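Local coordinates for protein tRNA (guanosine(18)-2'-O)-methyltransferase (Aquifex aeolicus, PDB 1ZJR) that methylates the 2'-hydroxyl of guanosine 18 in a subset of tRNAs, using S-adenosyl-L-methionine as methyl donor, at residues L183-E186 with E187-K190. Numbering follows the deposited sequence.
Sequences LSEE and EIQK
Ser184 and Glu187 exchange bonds across the first turn of helix 185-200 and form a capping box. The serine N-H gives an almost straight bond to Glu187 OE1 (N to OE1 3.1 Å, 169° at the hydrogen), arriving from above the carboxylate plane. In return OG of Ser184, the N-cap residue, accepts a long, weak bond from Glu187 N. With chi1 at -69°, Glu187 CG lies anti to its own carbonyl carbon, and the extended chain beyond it runs back toward the start of the helix. Replacing Glu187 by an alanine removes the carboxylate and would probably leave Ser184 N without this acceptor, with just the weaker half of the box remaining. Ser184 OG also makes a weak bond to Glu186 OE2.

Regular helical bonds follow: Ile188 N to Ser184 O at 2.9 Å, then Gln189 N to Glu185 O and Lys190 N to Glu186 O.

Between Glu185 and Gln189, one turn apart, NE2 of Gln189 donates to the anti lone pair of Glu185 OE2 at 2.9 Å, with the amide and carboxylate planes 58° apart. The same oxygen is salt-bridged to Arg16, so two donors hold this carboxylate.

The apolar contact is small: Leu183 CB rests on Ile188 CG1 at 3.8 Å. Of these two buried side chains, Leu183 also touches Lys24 and Ile188 touches Glu20, both in the loop between helix 7-19 and strand 26-31, while Arg16 ties the C-terminal helix 185-200 to the N-terminal helix 7-19.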
ATOM      1  N   LEU A 183       0.763   7.452  14.426  1.00 27.68           N
ATOM      2  CA  LEU A 183       1.159   8.815  14.079  1.00 28.99           C
ATOM      3  C   LEU A 183       1.061   9.654  15.350  1.00 28.42           C
ATOM      4  O   LEU A 183       0.148   9.460  16.144  1.00 29.62           O
ATOM      5  CB  LEU A 183       0.206   9.412  13.042  1.00 25.82           C
ATOM      6  CG  LEU A 183       0.222   8.857  11.616  1.00 28.19           C
ATOM      7  CD1 LEU A 183      -0.952   9.450  10.842  1.00 28.06           C
ATOM      8  CD2 LEU A 183       1.551   9.187  10.943  1.00 29.67           C
ATOM      9  N   SER A 184       1.986  10.590  15.531  1.00 29.78           N
ATOM     10  CA  SER A 184       1.962  11.462  16.701  1.00 29.61           C
ATOM     11  C   SER A 184       0.965  12.581  16.434  1.00 30.68           C
ATOM     12  O   SER A 184       0.568  12.801  15.289  1.00 28.47           O
ATOM     13  CB  SER A 184       3.348  12.061  16.946  1.00 31.16           C
ATOM     14  OG  SER A 184       3.744  12.872  15.850  1.00 34.54           O
ATOM     15  N   GLU A 185       0.552  13.284  17.486  1.00 28.70           N
ATOM     16  CA  GLU A 185      -0.391  14.383  17.327  1.00 29.74           C
ATOM     17  C   GLU A 185       0.175  15.460  16.394  1.00 29.96           C
ATOM     18  O   GLU A 185      -0.578  16.091  15.650  1.00 29.47           O
ATOM     19  CB  GLU A 185      -0.717  15.006  18.688  1.00 29.69           C
ATOM     20  CG  GLU A 185      -1.645  16.216  18.634  1.00 31.14           C
ATOM     21  CD  GLU A 185      -3.013  15.900  18.056  1.00 34.44           C
ATOM     22  OE1 GLU A 185      -3.415  14.717  18.060  1.00 35.34           O
ATOM     23  OE2 GLU A 185      -3.698  16.841  17.610  1.00 36.54           O
ATOM     24  N   GLU A 186       1.490  15.680  16.443  1.00 28.85           N
ATOM     25  CA  GLU A 186       2.111  16.690  15.577  1.00 30.44           C
ATOM     26  C   GLU A 186       1.899  16.303  14.114  1.00 30.41           C
ATOM     27  O   GLU A 186       1.535  17.135  13.275  1.00 29.68           O
ATOM     28  CB  GLU A 186       3.620  16.800  15.839  1.00 31.41           C
ATOM     29  CG  GLU A 186       4.031  17.388  17.195  1.00 32.69           C
ATOM     30  CD  GLU A 186       4.279  16.326  18.249  1.00 33.70           C
ATOM     31  OE1 GLU A 186       5.222  16.498  19.050  1.00 33.42           O
ATOM     32  OE2 GLU A 186       3.529  15.326  18.286  1.00 33.02           O
ATOM     33  N   GLU A 187       2.142  15.031  13.824  1.00 28.96           N
ATOM     34  CA  GLU A 187       2.000  14.496  12.475  1.00 30.71           C
ATOM     35  C   GLU A 187       0.543  14.503  12.015  1.00 31.32           C
ATOM     36  O   GLU A 187       0.242  14.805  10.853  1.00 32.21           O
ATOM     37  CB  GLU A 187       2.592  13.084  12.440  1.00 30.26           C
ATOM     38  CG  GLU A 187       4.117  13.095  12.586  1.00 30.75           C
ATOM     39  CD  GLU A 187       4.690  11.803  13.145  1.00 31.87           C
ATOM     40  OE1 GLU A 187       3.972  10.786  13.181  1.00 33.19           O
ATOM     41  OE2 GLU A 187       5.876  11.804  13.543  1.00 31.83           O
ATOM     42  N   ILE A 188      -0.363  14.177  12.929  1.00 30.10           N
ATOM     43  CA  ILE A 188      -1.784  14.176  12.620  1.00 29.98           C
ATOM     44  C   ILE A 188      -2.233  15.599  12.294  1.00 30.89           C
ATOM     45  O   ILE A 188      -2.916  15.834  11.300  1.00 29.30           O
ATOM     46  CB  ILE A 188      -2.610  13.634  13.810  1.00 30.16           C
ATOM     47  CG1 ILE A 188      -2.350  12.133  13.978  1.00 31.34           C
ATOM     48  CG2 ILE A 188      -4.093  13.913  13.594  1.00 30.79           C
ATOM     49  CD1 ILE A 188      -3.098  11.502  15.156  1.00 31.01           C
ATOM     50  N   GLN A 189      -1.851  16.558  13.130  1.00 31.50           N
ATOM     51  CA  GLN A 189      -2.245  17.936  12.868  1.00 33.04           C
ATOM     52  C   GLN A 189      -1.652  18.451  11.566  1.00 31.43           C
ATOM     53  O   GLN A 189      -2.307  19.195  10.840  1.00 32.73           O
ATOM     54  CB  GLN A 189      -1.837  18.853  14.025  1.00 35.73           C
ATOM     55  CG  GLN A 189      -2.849  18.870  15.156  1.00 40.06           C
ATOM     56  CD  GLN A 189      -2.522  19.901  16.217  1.00 44.65           C
ATOM     57  OE1 GLN A 189      -2.347  21.082  15.914  1.00 47.99           O
ATOM     58  NE2 GLN A 189      -2.447  19.462  17.469  1.00 45.41           N
ATOM     59  N   LYS A 190      -0.422  18.048  11.262  1.00 30.04           N
ATOM     60  CA  LYS A 190       0.220  18.496  10.031  1.00 32.69           C
ATOM     61  C   LYS A 190      -0.563  17.994   8.820  1.00 33.14           C
ATOM     62  O   LYS A 190      -0.815  18.740   7.872  1.00 32.79           O
ATOM     63  CB  LYS A 190       1.662  17.988   9.955  1.00 35.31           C
ATOM     64  CG  LYS A 190       2.419  18.489   8.724  1.00 41.90           C
ATOM     65  CD  LYS A 190       3.774  17.812   8.557  1.00 45.90           C
ATOM     66  CE  LYS A 190       3.628  16.341   8.190  1.00 49.69           C
ATOM     67  NZ  LYS A 190       2.895  16.140   6.905  1.00 51.44           N
TER